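Local atomic coordinates of thymidylate kinase (Ehrlichia chaffeensis, PDB entry 3LD9), a protein that probably catalyses the transfer of a phosphate from ATP to dTMP, giving dTDP on the way to dTTP in both de novo and salvage synthesis. Residues T25-D30 and D147-I152; T57-G62 and A90-H95; Y125-D130 and M173-R178. All coordinates share one frame; numbering follows the deposited sequence.

Contact 1 (T25-D30 and D147-I152)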
loop_
_atom_site.group_PDB
_atom_site.type_symbol
_atom_site.label_atom_id
_atom_site.label_comp_id
_atom_site.label_asym_id
_atom_site.label_seq_id
_atom_site.Cartn_x
_atom_site.Cartn_y
_atom_site.Cartn_z
ATOM N N THR A 25 7.942 6.541 -21.408
ATOM C CA THR A 25 7.127 7.590 -20.776
ATOM C C THR A 25 6.469 8.487 -21.812
ATOM O O THR A 25 6.990 8.629 -22.910
ATOM C CB THR A 25 7.934 8.455 -19.762
ATOM O OG1 THR A 25 8.865 9.306 -20.444
ATOM C CG2 THR A 25 8.663 7.537 -18.759
ATOM N N PHE A 26 5.286 8.999 -21.453
ATOM C CA PHE A 26 4.554 10.004 -22.197
ATOM C C PHE A 26 4.539 11.304 -21.408
ATOM O O PHE A 26 4.248 11.315 -20.199
ATOM C CB PHE A 26 3.136 9.518 -22.504
ATOM C CG PHE A 26 3.075 8.565 -23.682
ATOM C CD1 PHE A 26 2.955 9.051 -24.980
ATOM C CD2 PHE A 26 3.166 7.202 -23.490
ATOM C CE1 PHE A 26 2.893 8.171 -26.071
ATOM C CE2 PHE A 26 3.122 6.317 -24.546
ATOM C CZ PHE A 26 2.989 6.794 -25.859
ATOM N N GLU A 27 4.901 12.390 -22.099
ATOM C CA GLU A 27 5.054 13.700 -21.505
ATOM C C GLU A 27 4.464 14.767 -22.396
ATOM O O GLU A 27 4.146 14.526 -23.581
ATOM C CB GLU A 27 6.520 14.034 -21.274
ATOM C CG GLU A 27 7.207 13.154 -20.267
ATOM C CD GLU A 27 6.826 13.469 -18.805
ATOM O OE1 GLU A 27 5.946 14.346 -18.544
ATOM O OE2 GLU A 27 7.448 12.840 -17.931
ATOM N N GLY A 28 4.297 15.939 -21.790
ATOM C CA GLY A 28 3.745 17.122 -22.467
ATOM C C GLY A 28 2.728 17.818 -21.596
ATOM O O GLY A 28 2.363 17.313 -20.531
ATOM N N ILE A 29 2.278 18.988 -22.045
ATOM C CA ILE A 29 1.359 19.825 -21.261
ATOM C C ILE A 29 0.006 19.123 -21.187
ATOM O O ILE A 29 -0.271 18.249 -21.989
ATOM C CB ILE A 29 1.231 21.286 -21.840
ATOM N N ASP A 30 -0.816 19.503 -20.205
ATOM C CA ASP A 30 -2.107 18.848 -19.969
ATOM C C ASP A 30 -3.056 19.215 -21.090
ATOM O O ASP A 30 -3.079 20.374 -21.499
ATOM C CB ASP A 30 -2.707 19.293 -18.628
ATOM N N ASP A 147 13.848 4.593 -21.473
ATOM C CA ASP A 147 14.515 4.285 -22.735
ATOM C C ASP A 147 14.015 5.194 -23.847
ATOM O O ASP A 147 14.754 5.539 -24.749
ATOM C CB ASP A 147 14.242 2.824 -23.105
ATOM C CG ASP A 147 14.826 1.859 -22.102
ATOM O OD1 ASP A 147 16.075 1.900 -21.957
ATOM O OD2 ASP A 147 14.053 1.075 -21.459
ATOM N N ILE A 148 12.737 5.552 -23.804
ATOM C CA ILE A 148 12.130 6.365 -24.852
ATOM C C ILE A 148 11.069 7.209 -24.195
ATOM O O ILE A 148 10.271 6.688 -23.437
ATOM C CB ILE A 148 11.415 5.483 -25.936
ATOM C CG1 ILE A 148 12.414 4.579 -26.655
ATOM C CG2 ILE A 148 10.701 6.369 -26.970
ATOM C CD1 ILE A 148 11.759 3.552 -27.609
ATOM N N THR A 149 11.055 8.503 -24.492
ATOM C CA THR A 149 10.056 9.435 -23.964
ATOM C C THR A 149 9.398 10.183 -25.113
ATOM O O THR A 149 10.074 10.836 -25.904
ATOM C CB THR A 149 10.720 10.454 -23.024
ATOM O OG1 THR A 149 11.194 9.778 -21.861
ATOM C CG2 THR A 149 9.753 11.568 -22.593
ATOM N N PHE A 150 8.080 10.053 -25.228
ATOM C CA PHE A 150 7.309 10.779 -26.230
ATOM C C PHE A 150 6.767 12.062 -25.639
ATOM O O PHE A 150 5.947 12.024 -24.701
ATOM C CB PHE A 150 6.153 9.917 -26.722
ATOM C CG PHE A 150 6.593 8.672 -27.417
ATOM C CD1 PHE A 150 7.100 8.736 -28.683
ATOM C CD2 PHE A 150 6.536 7.453 -26.794
ATOM C CE1 PHE A 150 7.498 7.611 -29.331
ATOM C CE2 PHE A 150 6.962 6.294 -27.447
ATOM C CZ PHE A 150 7.432 6.378 -28.707
ATOM N N ILE A 151 7.225 13.195 -26.157
ATOM C CA ILE A 151 6.704 14.490 -25.745
ATOM C C ILE A 151 5.675 14.899 -26.786
ATOM O O ILE A 151 6.035 15.242 -27.923
ATOM C CB ILE A 151 7.847 15.534 -25.596
ATOM C CG1 ILE A 151 8.765 15.166 -24.423
ATOM C CG2 ILE A 151 7.301 16.939 -25.386
ATOM C CD1 ILE A 151 10.137 15.789 -24.491
ATOM N N ILE A 152 4.396 14.849 -26.427
ATOM C CA ILE A 152 3.324 15.181 -27.384
ATOM C C ILE A 152 3.084 16.710 -27.535
ATOM O O ILE A 152 2.607 17.369 -26.606
ATOM C CB ILE A 152 1.996 14.494 -26.965
ATOM C CG1 ILE A 152 2.194 12.996 -26.700
ATOM C CG2 ILE A 152 0.952 14.665 -28.027
ATOM C CD1 ILE A 152 2.842 12.268 -27.833
#
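Thr25, Phe26 and Glu27 pair with Thr149, Phe150 and Ile151 as neighbouring parallel strands, their short axes 4.7 Å apart at closest approach and inclined by 22°. Four backbone hydrogen bonds join the strands: Thr25 N to Ile148 O, Phe150 N to Thr25 O, Glu27 N to Phe150 O (2.8 Å) and Ile152 N to Glu27 O. CA-H...O contacts supplement them, such as Thr149 CA with Thr25 O (3.3 Å).

One further polar bond lies on the face of Thr25, Glu27, Thr149 and Ile151. Thr149 OG1 donates to Thr25 OG1 over 2.8 Å; with chi1 at 71°, the Thr25 hydroxyl sits between its own N and carbonyl carbon, facing the neighbouring threonine. Thr149 OG1 also bonds to Arg193, so this buried hydroxyl has two partners. The CG2 methyl of Thr149 lies 3.8 Å from Glu27 CG, while the bent Glu27 chain carries its carboxylate away from strand 148-153, OE2 making weak hydrogen bonds to the backbone N of Phe115, Asp117 and Ser118.

Apolar packing takes the face of Phe26 and Phe150. Their side chains run alongside each other, the rings near parallel (26°) but slid so far that they barely overlap. Phe150 CD2 stands over the rim of one Phe26 face, 3.7 Å from Phe26 CZ, and Ile152 CD1 approaches the Phe26 edge. Helices 34-49 and 208-220 pack against this layer.

Gly28, whose positive phi suits glycine, leads into the predicted ATP-binding loop: the strand-to-P-loop junction at the centre of a parallel nucleoside monophosphate kinase sheet.

Contact 2 (T57-G62 and A90-H95)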
loop_
_atom_site.group_PDB
_atom_site.type_symbol
_atom_site.label_atom_id
_atom_site.label_comp_id
_atom_site.label_asym_id
_atom_site.label_seq_id
_atom_site.Cartn_x
_atom_site.Cartn_y
_atom_site.Cartn_z
ATOM N N THR A 57 0.968 2.557 -16.254
ATOM C CA THR A 57 0.921 3.254 -14.986
ATOM C C THR A 57 0.964 4.773 -15.240
ATOM O O THR A 57 0.972 5.215 -16.384
ATOM C CB THR A 57 2.060 2.724 -14.099
ATOM O OG1 THR A 57 1.880 3.146 -12.738
ATOM C CG2 THR A 57 3.462 3.126 -14.647
ATOM N N ARG A 58 0.948 5.567 -14.176
ATOM C CA ARG A 58 0.893 6.987 -14.294
ATOM C C ARG A 58 1.371 7.665 -12.994
ATOM O O ARG A 58 1.319 7.076 -11.907
ATOM C CB ARG A 58 -0.553 7.415 -14.571
ATOM C CG ARG A 58 -1.442 7.281 -13.334
ATOM C CD ARG A 58 -2.897 7.597 -13.619
ATOM N NE ARG A 58 -3.617 7.787 -12.348
ATOM C CZ ARG A 58 -4.761 8.464 -12.191
ATOM N NH1 ARG A 58 -5.362 9.048 -13.227
ATOM N NH2 ARG A 58 -5.309 8.550 -10.980
ATOM N N GLU A 59 1.779 8.910 -13.115
ATOM C CA GLU A 59 2.089 9.738 -11.970
ATOM C C GLU A 59 1.332 11.069 -12.128
ATOM O O GLU A 59 1.016 11.463 -13.239
ATOM C CB GLU A 59 3.602 10.015 -11.879
ATOM C CG GLU A 59 4.453 8.752 -11.727
ATOM C CD GLU A 59 5.846 9.032 -11.203
ATOM O OE1 GLU A 59 6.481 8.067 -10.760
ATOM O OE2 GLU A 59 6.324 10.192 -11.259
ATOM N N PRO A 60 1.042 11.750 -11.014
ATOM C CA PRO A 60 1.229 11.214 -9.662
ATOM C C PRO A 60 0.189 10.132 -9.402
ATOM O O PRO A 60 -0.963 10.329 -9.695
ATOM C CB PRO A 60 1.006 12.411 -8.771
ATOM C CG PRO A 60 0.177 13.364 -9.548
ATOM C CD PRO A 60 0.498 13.118 -11.016
ATOM N N GLY A 61 0.637 8.969 -8.954
ATOM C CA GLY A 61 -0.205 7.810 -8.738
ATOM C C GLY A 61 0.619 6.529 -8.831
ATOM O O GLY A 61 1.821 6.521 -8.545
ATOM N N GLY A 62 -0.020 5.435 -9.235
ATOM C CA GLY A 62 0.718 4.212 -9.437
ATOM C C GLY A 62 0.626 3.190 -8.333
ATOM O O GLY A 62 0.791 2.016 -8.602
ATOM N N ALA A 90 8.531 12.206 -3.473
ATOM C CA ALA A 90 8.225 11.085 -2.571
ATOM C C ALA A 90 7.352 9.993 -3.230
ATOM O O ALA A 90 7.616 8.813 -3.105
ATOM C CB ALA A 90 7.550 11.600 -1.300
ATOM N N MET A 91 6.328 10.410 -3.943
ATOM C CA MET A 91 5.406 9.478 -4.619
ATOM C C MET A 91 6.126 8.735 -5.734
ATOM O O MET A 91 5.913 7.528 -5.947
ATOM C CB MET A 91 4.204 10.257 -5.180
ATOM C CG MET A 91 3.321 10.844 -4.082
ATOM S SD MET A 91 2.175 12.153 -4.605
ATOM C CE MET A 91 0.951 11.098 -5.327
ATOM N N ARG A 92 6.985 9.464 -6.441
ATOM C CA ARG A 92 7.839 8.895 -7.514
ATOM C C ARG A 92 8.750 7.797 -6.958
ATOM O O ARG A 92 8.846 6.715 -7.530
ATOM C CB ARG A 92 8.687 9.970 -8.170
ATOM C CG ARG A 92 9.649 9.405 -9.235
ATOM C CD ARG A 92 10.105 10.468 -10.216
ATOM N NE ARG A 92 8.917 11.050 -10.803
ATOM C CZ ARG A 92 8.719 12.314 -11.102
ATOM N NH1 ARG A 92 9.649 13.229 -10.943
ATOM N NH2 ARG A 92 7.529 12.648 -11.580
ATOM N N ARG A 93 9.334 8.049 -5.797
ATOM C CA ARG A 93 10.142 7.029 -5.126
ATOM C C ARG A 93 9.324 5.778 -4.847
ATOM O O ARG A 93 9.737 4.672 -5.190
ATOM C CB ARG A 93 10.764 7.561 -3.821
ATOM C CG ARG A 93 11.650 6.567 -3.070
ATOM C CD ARG A 93 12.783 6.053 -3.926
ATOM N NE ARG A 93 13.522 5.021 -3.215
ATOM C CZ ARG A 93 14.486 4.280 -3.771
ATOM N NH1 ARG A 93 14.822 4.434 -5.032
ATOM N NH2 ARG A 93 15.123 3.377 -3.063
ATOM N N GLU A 94 8.169 5.952 -4.233
ATOM C CA GLU A 94 7.273 4.825 -3.973
ATOM C C GLU A 94 6.927 4.039 -5.246
ATOM O O GLU A 94 6.983 2.792 -5.283
ATOM C CB GLU A 94 5.969 5.311 -3.330
ATOM C CG GLU A 94 5.955 5.398 -1.798
ATOM C CD GLU A 94 6.317 4.103 -1.092
ATOM O OE1 GLU A 94 7.498 3.966 -0.671
ATOM O OE2 GLU A 94 5.427 3.221 -0.959
ATOM N N HIS A 95 6.552 4.783 -6.271
ATOM C CA HIS A 95 6.130 4.219 -7.536
ATOM C C HIS A 95 7.273 3.486 -8.220
ATOM O O HIS A 95 7.102 2.395 -8.763
ATOM C CB HIS A 95 5.630 5.341 -8.409
ATOM C CG HIS A 95 4.997 4.908 -9.692
ATOM N ND1 HIS A 95 5.019 5.696 -10.813
ATOM C CD2 HIS A 95 4.291 3.806 -10.019
ATOM C CE1 HIS A 95 4.338 5.103 -11.778
ATOM N NE2 HIS A 95 3.888 3.947 -11.324
#
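Glu59 and His95 cross obliquely, carboxylate and imidazole planes 48° apart, and are joined by a nearly straight bond (169°) from His95 ND1 to Glu59 OE1 at 2.8 Å. The donor lies on the anti side of OE1, and the oxygen is in the plane of the ring. At the other end of the imidazole, Thr57 OG1 meets NE2 edge-on at 2.6 Å. With CG anti to its backbone N (chi1 -173°), His95 reaches from helix 81-105 to the sheet, where the two bonds fix the ring's rotation. Gly61 O stands over one ring face, 3.7 Å from His95 CG, and Gly62 CA is 3.6 Å from His95 CD2.

Arg92 comes to the same carboxylate at about a right angle, its guanidinium almost coplanar with it. NE and NH2 both grip Glu59 OE2, NE on the syn side, in a side-on salt bridge; Arg92 NH1 turns to Asn138 and Thr119. Both carboxylate oxygens are thus engaged.

Met91 CE rests against Pro60 CB. The contact binds the Arg58-Glu59-Pro60 turn, with its cis proline, at the end of edge strand 54-58 to a helix whose Arg93 and Glu94 reach a second subunit, in the P-loop kinase fold of thymidylate kinases.

Contact 3 (Y125-D130 and M173-R178)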
loop_
_atom_site.group_PDB
_atom_site.type_symbol
_atom_site.label_atom_id
_atom_site.label_comp_id
_atom_site.label_asym_id
_atom_site.label_seq_id
_atom_site.Cartn_x
_atom_site.Cartn_y
_atom_site.Cartn_z
ATOM N N TYR A 125 10.276 25.169 -14.798
ATOM C CA TYR A 125 9.984 26.304 -15.683
ATOM C C TYR A 125 8.722 27.026 -15.241
ATOM O O TYR A 125 8.723 28.242 -15.099
ATOM C CB TYR A 125 9.860 25.836 -17.125
ATOM C CG TYR A 125 11.189 25.600 -17.804
ATOM C CD1 TYR A 125 11.975 24.503 -17.486
ATOM C CD2 TYR A 125 11.649 26.470 -18.790
ATOM C CE1 TYR A 125 13.204 24.278 -18.137
ATOM C CE2 TYR A 125 12.872 26.257 -19.448
ATOM C CZ TYR A 125 13.642 25.164 -19.106
ATOM O OH TYR A 125 14.833 24.955 -19.749
ATOM N N GLY A 126 7.652 26.275 -15.012
ATOM C CA GLY A 126 6.388 26.851 -14.557
ATOM C C GLY A 126 6.513 27.650 -13.265
ATOM O O GLY A 126 6.316 28.875 -13.254
ATOM N N GLN A 127 6.875 26.962 -12.190
ATOM C CA GLN A 127 6.919 27.557 -10.852
ATOM C C GLN A 127 8.257 28.216 -10.485
ATOM O O GLN A 127 8.352 28.842 -9.457
ATOM C CB GLN A 127 6.594 26.509 -9.794
ATOM C CG GLN A 127 5.354 25.681 -10.068
ATOM C CD GLN A 127 4.152 26.199 -9.350
ATOM O OE1 GLN A 127 3.920 27.409 -9.322
ATOM N NE2 GLN A 127 3.402 25.293 -8.708
ATOM N N GLY A 128 9.292 28.063 -11.304
ATOM C CA GLY A 128 10.561 28.766 -11.056
ATOM C C GLY A 128 11.538 28.047 -10.145
ATOM O O GLY A 128 12.542 28.634 -9.744
ATOM N N ILE A 129 11.263 26.781 -9.807
ATOM C CA ILE A 129 12.164 26.054 -8.931
ATOM C C ILE A 129 13.394 25.618 -9.718
ATOM O O ILE A 129 13.316 25.217 -10.878
ATOM C CB ILE A 129 11.503 24.843 -8.257
ATOM C CG1 ILE A 129 10.363 25.337 -7.352
ATOM C CG2 ILE A 129 12.538 24.080 -7.428
ATOM C CD1 ILE A 129 9.457 24.298 -6.860
ATOM N N ASP A 130 14.534 25.711 -9.057
ATOM C CA ASP A 130 15.807 25.347 -9.638
ATOM C C ASP A 130 15.796 23.971 -10.324
ATOM O O ASP A 130 15.689 22.938 -9.670
ATOM C CB ASP A 130 16.851 25.352 -8.522
ATOM C CG ASP A 130 18.227 25.531 -9.042
ATOM O OD1 ASP A 130 18.733 24.621 -9.734
ATOM O OD2 ASP A 130 18.785 26.603 -8.780
ATOM N N MET A 173 -1.376 32.533 -18.999
ATOM C CA MET A 173 -0.770 32.034 -20.233
ATOM C C MET A 173 0.761 32.052 -20.214
ATOM O O MET A 173 1.389 31.192 -20.837
ATOM C CB MET A 173 -1.293 32.810 -21.459
ATOM C CG MET A 173 -2.792 32.608 -21.783
ATOM S SD MET A 173 -3.367 30.913 -22.138
ATOM C CE MET A 173 -2.777 30.622 -23.812
ATOM N N GLU A 174 1.363 33.006 -19.502
ATOM C CA GLU A 174 2.829 33.065 -19.376
ATOM C C GLU A 174 3.349 31.796 -18.708
ATOM O O GLU A 174 4.362 31.233 -19.127
ATOM C CB GLU A 174 3.282 34.316 -18.602
ATOM N N PHE A 175 2.634 31.338 -17.681
ATOM C CA PHE A 175 2.910 30.042 -17.054
ATOM C C PHE A 175 2.827 28.909 -18.085
ATOM O O PHE A 175 3.761 28.116 -18.223
ATOM C CB PHE A 175 1.933 29.791 -15.899
ATOM C CG PHE A 175 2.227 28.540 -15.115
ATOM C CD1 PHE A 175 2.903 28.617 -13.909
ATOM C CD2 PHE A 175 1.822 27.278 -15.588
ATOM C CE1 PHE A 175 3.177 27.470 -13.182
ATOM C CE2 PHE A 175 2.103 26.136 -14.875
ATOM C CZ PHE A 175 2.779 26.229 -13.661
ATOM N N TYR A 176 1.724 28.840 -18.823
ATOM C CA TYR A 176 1.598 27.826 -19.877
ATOM C C TYR A 176 2.782 27.862 -20.838
ATOM O O TYR A 176 3.341 26.826 -21.192
ATOM C CB TYR A 176 0.312 27.996 -20.691
ATOM N N TYR A 177 3.181 29.046 -21.250
ATOM C CA TYR A 177 4.223 29.136 -22.254
ATOM C C TYR A 177 5.600 28.768 -21.681
ATOM O O TYR A 177 6.434 28.222 -22.402
ATOM C CB TYR A 177 4.283 30.526 -22.867
ATOM C CG TYR A 177 2.999 31.100 -23.471
ATOM C CD1 TYR A 177 2.211 30.378 -24.380
ATOM C CD2 TYR A 177 2.624 32.430 -23.180
ATOM C CE1 TYR A 177 1.050 30.956 -24.932
ATOM C CE2 TYR A 177 1.481 33.012 -23.721
ATOM C CZ TYR A 177 0.689 32.291 -24.585
ATOM O OH TYR A 177 -0.433 32.955 -25.093
ATOM N N ARG A 178 5.848 29.066 -20.403
ATOM C CA ARG A 178 7.089 28.613 -19.759
ATOM C C ARG A 178 7.175 27.093 -19.726
ATOM O O ARG A 178 8.219 26.522 -20.022
ATOM C CB ARG A 178 7.241 29.177 -18.340
ATOM C CG ARG A 178 7.591 30.665 -18.277
ATOM C CD ARG A 178 8.118 31.082 -16.870
ATOM N NE ARG A 178 7.177 30.782 -15.775
ATOM C CZ ARG A 178 6.141 31.544 -15.409
ATOM N NH1 ARG A 178 5.867 32.685 -16.024
ATOM N NH2 ARG A 178 5.361 31.159 -14.411
#
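Gly126, near the C-terminal end of helix 116-126, meets the first two turns of helix 173-189 at close range, with 5.3 Å between Gly126 CA and Phe175 CA and 5.5 Å between Tyr125 CA and Arg178 CA. In this P-loop kinase fold the end of helix 116-126 packs on the start of helix 173-189. Arg178 binds two carbonyls there, those of Tyr125 and Gly126, where the helix dipole would be expected to favour a positive charge.

Arg178 CB points toward segment 125-130, and a bend at chi3 (-57°) turns the guanidinium edge to the carbonyls. NE and NH2 grip Gly126 O side-on, NH2 making the shorter and straighter bond, 2.7 Å long at 164°, in the carbonyl plane. NE divides itself between Tyr125 O at 3.0 Å and Gly126 O, with both bonds clearly bent. Both oxygens lie close to the guanidinium plane, so the three bonds together would resist its rotation.

Phe175, one turn earlier on the same helix, has CG anti to its backbone N and turns a face of its ring to the glycine. Gly126 CA stands over that face, 3.9 Å from the centroid of the Phe175 ring, in a CH-pi contact displaced toward the rim. Gly126, having no side chain, lets the ring come this close. Gln127 OE1 lies 3.9 Å from Phe175 CE1, its amide nearly perpendicular to the ring.

Tyr125 adds to the contact. Its hydroxyl bonds to Asp185 further along helix 173-189, adding a second tie between the helices near the surface of the subunit, while at the root of the same side chain Tyr125 CB lies 3.4 Å from Arg178 O.

From the N terminus, strand 22-27 enters the middle of the sheet and turns into the predicted ATP-binding loop. The chain then runs through helix 34-49 to edge strand 54-58, and contact 2 closes a short loop when helix 81-105 returns to it. That loop is nested within the larger one closed by contact 1, where strand 148-153 comes to lie beside strand 22-27. Contact 3 crosses contact 1: residues 125-130 precede strand 148-153, but their partners at 173-178 follow it. Contacts 1 and 2 both reach the one parallel sheet, at its centre and its edge, while contact 3 joins two helices about 18 Å from contact 1, centre to centre.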